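Local atomic coordinates of transcriptional regulator, MarR/EmrR family (Clostridium acetobutylicum, PDB entry 3JW4), a protein that probably binds DNA as a transcription factor of the MarR family, through a winged helix-turn-helix domain. Residues B[52-57]-B[100-105]; B[84-89]-B[104-109]. One frame throughout, in Å; residues are numbered along the deposited sequence.

Interaction 1. Residues B[52-57]-B[100-105]; sequences ENQESG and NIYVLP. With GOL (glycerol), chain E.
In the winged helix-turn-helix domain of this MarR-family protein, the C-terminal end of helix 41-53 and the turn it runs into meet the second wing strand, 100-103, chiefly through Gln54 and Tyr102. CG of Gln54 is tucked between the two backbone branches (chi1 62°), and the chain then runs extended over the strand, so that its amide arrives at the backbone of Val103. There OE1 accepts the Val103 N-H at 2.7 Å, almost straight (168° at the hydrogen) and nearly head-on. NE2 donates to O3 of a glycerol, probably from the crystallisation liquor, and that O3 in turn donates to Val103 O. Glutamine suits the place because one flat amide accepts from the strand backbone through OE1 while NE2 still has a hydrogen to give. Its aliphatic part lies against the tyrosine, with Gln54 CB 3.6 Å from Tyr102 CD2 and the amide and ring planes 48° apart. A water gives hydrogens to both Gln54 O (2.9 Å) and Ile101 O (2.8 Å), bridging the two backbones beside one face of the Tyr102 ring. Gly57 CA packs at 3.7 Å from Asn100 ND2; glycine suits position 57 because it has no CB to press against the carbonyl O of Ser56. Ile101 and Val103 pack on Ile50 of helix 41-53, Tyr102 forms a cation-pi pair with Arg90, and strand 100-103 pairs antiparallel with strand 87-90.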
ATOM      1  N   GLU B  52       6.809  -6.533  21.978  1.00 20.21           N
ATOM      2  CA  GLU B  52       7.293  -5.242  22.487  1.00 21.43           C
ATOM      3  C   GLU B  52       6.479  -4.681  23.654  1.00 20.21           C
ATOM      4  O   GLU B  52       7.032  -4.034  24.496  1.00 19.55           O
ATOM      5  CB  GLU B  52       7.286  -4.204  21.370  1.00 21.91           C
ATOM      6  CG  GLU B  52       8.293  -4.477  20.309  1.00 27.41           C
ATOM      7  CD  GLU B  52       9.512  -3.552  20.345  1.00 34.08           C
ATOM      8  OE1 GLU B  52      10.052  -3.292  19.239  1.00 37.03           O
ATOM      9  OE2 GLU B  52       9.932  -3.102  21.454  1.00 37.71           O
ATOM     10  N   ASN B  53       5.174  -4.948  23.700  1.00 19.63           N
ATOM     11  CA  ASN B  53       4.284  -4.282  24.635  1.00 19.42           C
ATOM     12  C   ASN B  53       3.637  -5.189  25.654  1.00 18.74           C
ATOM     13  O   ASN B  53       2.861  -4.712  26.476  1.00 18.89           O
ATOM     14  CB  ASN B  53       3.199  -3.539  23.859  1.00 19.69           C
ATOM     15  CG  ASN B  53       3.770  -2.471  22.952  1.00 22.38           C
ATOM     16  OD1 ASN B  53       4.169  -1.408  23.418  1.00 27.24           O
ATOM     17  ND2 ASN B  53       3.817  -2.746  21.652  1.00 23.95           N
ATOM     18  N   GLN B  54       3.956  -6.485  25.633  1.00 17.72           N
ATOM     19  CA  GLN B  54       3.269  -7.456  26.486  1.00 16.70           C
ATOM     20  C   GLN B  54       3.378  -7.160  27.993  1.00 16.66           C
ATOM     21  O   GLN B  54       2.468  -7.496  28.753  1.00 15.21           O
ATOM     22  CB  GLN B  54       3.726  -8.903  26.196  1.00 16.48           C
ATOM     23  CG  GLN B  54       5.197  -9.199  26.448  1.00 15.52           C
ATOM     24  CD  GLN B  54       5.660 -10.569  25.951  1.00 19.44           C
ATOM     25  OE1 GLN B  54       4.967 -11.248  25.234  1.00 19.83           O
ATOM     26  NE2 GLN B  54       6.872 -10.949  26.314  1.00 21.82           N
ATOM     27  N   GLU B  55       4.476  -6.563  28.433  1.00 16.62           N
ATOM     28  CA  GLU B  55       4.660  -6.272  29.874  0.50 16.86           C
ATOM     29  C   GLU B  55       3.795  -5.102  30.348  1.00 16.92           C
ATOM     30  O   GLU B  55       3.604  -4.909  31.561  1.00 16.13           O
ATOM     31  CB  GLU B  55       6.130  -6.036  30.213  0.50 16.83           C
ATOM     32  CG  GLU B  55       6.919  -7.332  30.282  0.50 17.93           C
ATOM     33  CD  GLU B  55       8.349  -7.143  30.752  0.50 18.99           C
ATOM     34  OE1 GLU B  55       8.676  -6.097  31.373  0.50 21.08           O
ATOM     35  OE2 GLU B  55       9.150  -8.055  30.496  0.50 19.01           O
ATOM     36  N   SER B  56       3.290  -4.328  29.387  1.00 17.63           N
ATOM     37  CA  SER B  56       2.282  -3.279  29.609  1.00 19.09           C
ATOM     38  C   SER B  56       0.858  -3.808  29.764  1.00 19.53           C
ATOM     39  O   SER B  56      -0.034  -3.092  30.280  1.00 18.50           O
ATOM     40  CB  SER B  56       2.218  -2.361  28.394  1.00 19.68           C
ATOM     41  OG  SER B  56       3.331  -1.516  28.393  1.00 25.38           O
ATOM     42  N   GLY B  57       0.621  -5.022  29.270  1.00 19.71           N
ATOM     43  CA  GLY B  57      -0.679  -5.653  29.334  1.00 20.17           C
ATOM     44  C   GLY B  57      -1.413  -5.410  28.027  1.00 21.52           C
ATOM     45  O   GLY B  57      -1.886  -4.320  27.796  1.00 20.48           O
ATOM     46  N   ASN B 100      -4.445 -11.265  29.228  1.00 22.92           N
ATOM     47  CA  ASN B 100      -3.371 -10.527  28.542  1.00 21.00           C
ATOM     48  C   ASN B 100      -2.695 -11.475  27.554  1.00 20.53           C
ATOM     49  O   ASN B 100      -2.521 -12.665  27.847  1.00 21.17           O
ATOM     50  CB  ASN B 100      -2.318 -10.020  29.539  1.00 20.11           C
ATOM     51  CG  ASN B 100      -2.771  -8.787  30.361  1.00 19.89           C
ATOM     52  OD1 ASN B 100      -2.366  -8.654  31.481  1.00 20.33           O
ATOM     53  ND2 ASN B 100      -3.569  -7.898  29.789  1.00 19.14           N
ATOM     54  N   ILE B 101      -2.245 -10.934  26.429  1.00 18.43           N
ATOM     55  CA  ILE B 101      -1.645 -11.717  25.371  1.00 17.60           C
ATOM     56  C   ILE B 101      -0.105 -11.615  25.495  1.00 16.75           C
ATOM     57  O   ILE B 101       0.452 -10.497  25.664  1.00 17.39           O
ATOM     58  CB  ILE B 101      -2.161 -11.221  23.985  1.00 17.44           C
ATOM     59  CG1 ILE B 101      -3.704 -11.299  23.934  1.00 19.41           C
ATOM     60  CG2 ILE B 101      -1.521 -12.001  22.856  1.00 15.95           C
ATOM     61  CD1 ILE B 101      -4.324 -10.532  22.809  1.00 18.94           C
ATOM     62  N   TYR B 102       0.567 -12.762  25.488  1.00 14.61           N
ATOM     63  CA  TYR B 102       2.020 -12.809  25.538  1.00 14.37           C
ATOM     64  C   TYR B 102       2.573 -13.676  24.425  1.00 13.79           C
ATOM     65  O   TYR B 102       1.908 -14.565  23.963  1.00 12.49           O
ATOM     66  CB  TYR B 102       2.488 -13.377  26.865  1.00 14.65           C
ATOM     67  CG  TYR B 102       2.161 -12.501  28.037  1.00 17.16           C
ATOM     68  CD1 TYR B 102       0.916 -12.578  28.644  1.00 19.70           C
ATOM     69  CD2 TYR B 102       3.080 -11.599  28.533  1.00 19.38           C
ATOM     70  CE1 TYR B 102       0.605 -11.784  29.735  1.00 24.38           C
ATOM     71  CE2 TYR B 102       2.761 -10.775  29.624  1.00 24.32           C
ATOM     72  CZ  TYR B 102       1.520 -10.888  30.209  1.00 25.71           C
ATOM     73  OH  TYR B 102       1.167 -10.118  31.286  1.00 33.22           O
ATOM     74  N   VAL B 103       3.790 -13.390  23.995  1.00 13.50           N
ATOM     75  CA  VAL B 103       4.490 -14.245  23.069  1.00 14.05           C
ATOM     76  C   VAL B 103       5.087 -15.431  23.843  1.00 13.48           C
ATOM     77  O   VAL B 103       5.528 -15.326  24.975  1.00 11.58           O
ATOM     78  CB  VAL B 103       5.534 -13.435  22.298  1.00 14.63           C
ATOM     79  CG1 VAL B 103       6.245 -14.255  21.327  1.00 16.69           C
ATOM     80  CG2 VAL B 103       4.793 -12.314  21.507  1.00 15.01           C
ATOM     81  N   LEU B 104       5.002 -16.605  23.266  1.00 13.00           N
ATOM     82  CA  LEU B 104       5.700 -17.748  23.861  1.00 12.75           C
ATOM     83  C   LEU B 104       7.130 -17.800  23.278  1.00 12.35           C
ATOM     84  O   LEU B 104       7.378 -17.161  22.273  1.00 11.62           O
ATOM     85  CB  LEU B 104       4.910 -19.006  23.516  1.00 12.99           C
ATOM     86  CG  LEU B 104       3.623 -19.224  24.295  1.00 12.11           C
ATOM     87  CD1 LEU B 104       2.721 -20.317  23.619  1.00 14.63           C
ATOM     88  CD2 LEU B 104       3.954 -19.610  25.734  1.00 15.08           C
ATOM     89  N   PRO B 105       8.055 -18.612  23.855  1.00 12.72           N
ATOM     90  CA  PRO B 105       9.402 -18.662  23.263  1.00 12.43           C
ATOM     91  C   PRO B 105       9.494 -18.999  21.764  1.00 12.21           C
ATOM     92  O   PRO B 105      10.272 -18.358  21.023  1.00 10.90           O
ATOM     93  CB  PRO B 105      10.129 -19.705  24.122  1.00 13.86           C
ATOM     94  CG  PRO B 105       9.477 -19.546  25.491  1.00 13.46           C
ATOM     95  CD  PRO B 105       8.035 -19.170  25.217  1.00 12.65           C
TER
HETATM   96  C1  GOL E 146      10.267 -15.932  25.573  1.00 60.98           C
HETATM   97  O1  GOL E 146      11.559 -16.396  25.223  1.00 60.89           O
HETATM   98  C2  GOL E 146      10.273 -14.413  25.691  1.00 61.78           C
HETATM   99  O2  GOL E 146      11.300 -13.861  24.869  1.00 62.87           O
HETATM  100  C3  GOL E 146       8.888 -13.855  25.316  1.00 62.37           C
HETATM  101  O3  GOL E 146       7.932 -13.981  26.353  1.00 61.41           O
HETATM  102  O   HOH W   1       0.018  -8.617  27.647  1.00 14.06           O

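Interaction 2. Residues B[84-89]-B[104-109]; sequences KGYIER and LPKGAA
Lys106 and Leu104, at the start of helix 105-126, each give a hydrogen to a carbonyl of the turn that follows helix 74-83. The lysine is fully extended, its CG anti to the backbone N (chi1 -177°), which carries NZ to Lys84 O at 2.8 Å, nearly in line with the C=O bond. Its methylenes serve too: Lys106 CE lies 3.6 Å from Tyr86 CE1, the chain crossing the ring at a slant. Tyr86 O accepts the Leu104 N-H at 2.9 Å from above the carbonyl plane, 45° out of it, and also receives a CA-H...O contact from Gly107 CA at 3.5 Å. Glycine suits position 107, where the backbones come so close that the Gly107 and Tyr86 CA atoms are 3.9 Å apart. Leu104, the N-cap residue, has its own carbonyl taken by Ala108 N and, weakly, by Gly107 N. Its CD2 methyl touches Glu88 CD at 3.6 Å, packing against the glutamate's carbon chain, while Glu88 OE2 is held in a salt bridge by Arg90. Gly85, with positive phi, closes helix 74-83 in a Schellman motif. From this turn Tyr86 and Ile87 pack on Leu81 of that helix, and strand 87-90 leads on into the wing alongside strand 100-103.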
ATOM      1  N   LYS B  84      -0.677 -22.338  16.638  1.00 18.22           N
ATOM      2  CA  LYS B  84       0.654 -22.732  16.227  1.00 18.76           C
ATOM      3  C   LYS B  84       1.690 -22.616  17.369  1.00 19.09           C
ATOM      4  O   LYS B  84       2.849 -22.937  17.170  1.00 20.58           O
ATOM      5  CB  LYS B  84       1.084 -21.922  14.987  1.00 18.85           C
ATOM      6  CG  LYS B  84       0.395 -22.325  13.671  1.00 21.07           C
ATOM      7  CD  LYS B  84       0.750 -21.366  12.520  1.00 24.69           C
ATOM      8  CE  LYS B  84       0.256 -21.869  11.169  1.00 28.35           C
ATOM      9  NZ  LYS B  84       0.173 -20.838  10.044  1.00 31.18           N
ATOM     10  N   GLY B  85       1.282 -22.151  18.539  1.00 18.45           N
ATOM     11  CA  GLY B  85       2.119 -22.162  19.724  1.00 17.88           C
ATOM     12  C   GLY B  85       3.007 -20.933  19.843  1.00 18.11           C
ATOM     13  O   GLY B  85       4.008 -20.980  20.538  1.00 18.00           O
ATOM     14  N   TYR B  86       2.649 -19.836  19.170  1.00 17.47           N
ATOM     15  CA  TYR B  86       3.482 -18.629  19.144  1.00 17.55           C
ATOM     16  C   TYR B  86       3.089 -17.623  20.217  1.00 16.78           C
ATOM     17  O   TYR B  86       3.908 -16.835  20.628  1.00 17.59           O
ATOM     18  CB  TYR B  86       3.405 -17.928  17.794  1.00 16.59           C
ATOM     19  CG  TYR B  86       3.919 -18.716  16.605  1.00 16.91           C
ATOM     20  CD1 TYR B  86       5.140 -19.344  16.634  1.00 17.25           C
ATOM     21  CD2 TYR B  86       3.197 -18.753  15.418  1.00 19.64           C
ATOM     22  CE1 TYR B  86       5.626 -20.047  15.507  1.00 21.53           C
ATOM     23  CE2 TYR B  86       3.677 -19.437  14.269  1.00 19.99           C
ATOM     24  CZ  TYR B  86       4.880 -20.080  14.334  1.00 19.03           C
ATOM     25  OH  TYR B  86       5.360 -20.723  13.242  1.00 20.02           O
ATOM     26  N   ILE B  87       1.822 -17.607  20.602  1.00 17.48           N
ATOM     27  CA  ILE B  87       1.322 -16.695  21.623  1.00 17.20           C
ATOM     28  C   ILE B  87       0.398 -17.457  22.547  1.00 17.74           C
ATOM     29  O   ILE B  87      -0.092 -18.541  22.189  1.00 15.84           O
ATOM     30  CB  ILE B  87       0.571 -15.495  21.033  1.00 17.77           C
ATOM     31  CG1 ILE B  87      -0.714 -15.929  20.318  1.00 18.61           C
ATOM     32  CG2 ILE B  87       1.481 -14.651  20.046  1.00 18.93           C
ATOM     33  CD1 ILE B  87      -1.598 -14.767  19.851  1.00 19.18           C
ATOM     34  N   GLU B  88       0.179 -16.902  23.735  1.00 18.37           N
ATOM     35  CA  GLU B  88      -0.754 -17.452  24.719  1.00 20.79           C
ATOM     36  C   GLU B  88      -1.501 -16.296  25.371  1.00 21.55           C
ATOM     37  O   GLU B  88      -1.077 -15.141  25.293  1.00 21.15           O
ATOM     38  CB  GLU B  88      -0.040 -18.257  25.805  1.00 20.52           C
ATOM     39  CG  GLU B  88       0.951 -17.441  26.602  1.00 23.53           C
ATOM     40  CD  GLU B  88       1.480 -18.113  27.879  1.00 25.81           C
ATOM     41  OE1 GLU B  88       1.132 -19.287  28.163  1.00 27.34           O
ATOM     42  OE2 GLU B  88       2.258 -17.430  28.599  1.00 28.55           O
ATOM     43  N   ARG B  89      -2.598 -16.632  26.013  1.00 22.89           N
ATOM     44  CA  ARG B  89      -3.383 -15.681  26.763  1.00 25.41           C
ATOM     45  C   ARG B  89      -3.262 -16.087  28.207  1.00 25.99           C
ATOM     46  O   ARG B  89      -3.538 -17.215  28.547  1.00 26.12           O
ATOM     47  CB  ARG B  89      -4.826 -15.706  26.300  1.00 25.89           C
ATOM     48  CG  ARG B  89      -4.980 -15.241  24.839  1.00 29.50           C
ATOM     49  CD  ARG B  89      -6.312 -15.707  24.235  1.00 34.84           C
ATOM     50  NE  ARG B  89      -6.813 -14.740  23.248  1.00 38.91           N
ATOM     51  CZ  ARG B  89      -7.011 -14.969  21.945  1.00 42.31           C
ATOM     52  NH1 ARG B  89      -6.763 -16.153  21.394  1.00 44.35           N
ATOM     53  NH2 ARG B  89      -7.480 -13.987  21.174  1.00 43.44           N
ATOM     54  N   LEU B 104       5.002 -16.605  23.266  1.00 13.00           N
ATOM     55  CA  LEU B 104       5.700 -17.748  23.861  1.00 12.75           C
ATOM     56  C   LEU B 104       7.130 -17.800  23.278  1.00 12.35           C
ATOM     57  O   LEU B 104       7.378 -17.161  22.273  1.00 11.62           O
ATOM     58  CB  LEU B 104       4.910 -19.006  23.516  1.00 12.99           C
ATOM     59  CG  LEU B 104       3.623 -19.224  24.295  1.00 12.11           C
ATOM     60  CD1 LEU B 104       2.721 -20.317  23.619  1.00 14.63           C
ATOM     61  CD2 LEU B 104       3.954 -19.610  25.734  1.00 15.08           C
ATOM     62  N   PRO B 105       8.055 -18.612  23.855  1.00 12.72           N
ATOM     63  CA  PRO B 105       9.402 -18.662  23.263  1.00 12.43           C
ATOM     64  C   PRO B 105       9.494 -18.999  21.764  1.00 12.21           C
ATOM     65  O   PRO B 105      10.272 -18.358  21.023  1.00 10.90           O
ATOM     66  CB  PRO B 105      10.129 -19.705  24.122  1.00 13.86           C
ATOM     67  CG  PRO B 105       9.477 -19.546  25.491  1.00 13.46           C
ATOM     68  CD  PRO B 105       8.035 -19.170  25.217  1.00 12.65           C
ATOM     69  N   LYS B 106       8.700 -19.938  21.292  1.00 11.53           N
ATOM     70  CA  LYS B 106       8.661 -20.198  19.858  1.00 13.40           C
ATOM     71  C   LYS B 106       8.287 -18.921  19.050  1.00 13.20           C
ATOM     72  O   LYS B 106       8.787 -18.665  17.949  1.00 13.01           O
ATOM     73  CB  LYS B 106       7.646 -21.300  19.593  1.00 13.75           C
ATOM     74  CG  LYS B 106       7.504 -21.768  18.145  1.00 15.21           C
ATOM     75  CD  LYS B 106       6.417 -22.864  18.094  1.00 16.22           C
ATOM     76  CE  LYS B 106       6.176 -23.382  16.745  1.00 18.04           C
ATOM     77  NZ  LYS B 106       5.186 -24.486  16.795  1.00 16.11           N
ATOM     78  N   GLY B 107       7.416 -18.124  19.618  1.00 14.12           N
ATOM     79  CA  GLY B 107       6.987 -16.867  18.978  1.00 14.35           C
ATOM     80  C   GLY B 107       8.068 -15.790  19.061  1.00 14.33           C
ATOM     81  O   GLY B 107       8.263 -15.047  18.094  1.00 14.32           O
ATOM     82  N   ALA B 108       8.788 -15.720  20.189  1.00 14.01           N
ATOM     83  CA  ALA B 108       9.938 -14.803  20.306  1.00 13.91           C
ATOM     84  C   ALA B 108      11.016 -15.134  19.254  1.00 13.65           C
ATOM     85  O   ALA B 108      11.541 -14.233  18.601  1.00 13.60           O
ATOM     86  CB  ALA B 108      10.516 -14.788  21.771  1.00 13.33           C
ATOM     87  N   ALA B 109      11.325 -16.417  19.058  1.00 13.79           N
ATOM     88  CA  ALA B 109      12.250 -16.842  17.989  1.00 13.98           C
ATOM     89  C   ALA B 109      11.736 -16.406  16.603  1.00 15.24           C
ATOM     90  O   ALA B 109      12.502 -15.887  15.791  1.00 15.61           O
ATOM     91  CB  ALA B 109      12.492 -18.387  18.033  1.00 13.92           C
TER

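The two interactions share Leu104 and Pro105, where strand 100-103 passes into helix 105-126, and their centres lie about 10 Å apart. The two-stranded wing sheet couples them: Tyr102 N is 2.9 Å from Glu88 O, a probable hydrogen bond, which would pair the residue that meets Gln54 in interaction 1 with the one that packs on Leu104 in interaction 2. Val103 adds a second link, its CG1 lying 3.6 Å from Tyr86 O. Together they tie helix 41-53, the end of helix 74-83 and the start of helix 105-126 to the wing. The glycerol of interaction 1, also bound by Tyr51 OH, is weak evidence for a natural ligand there.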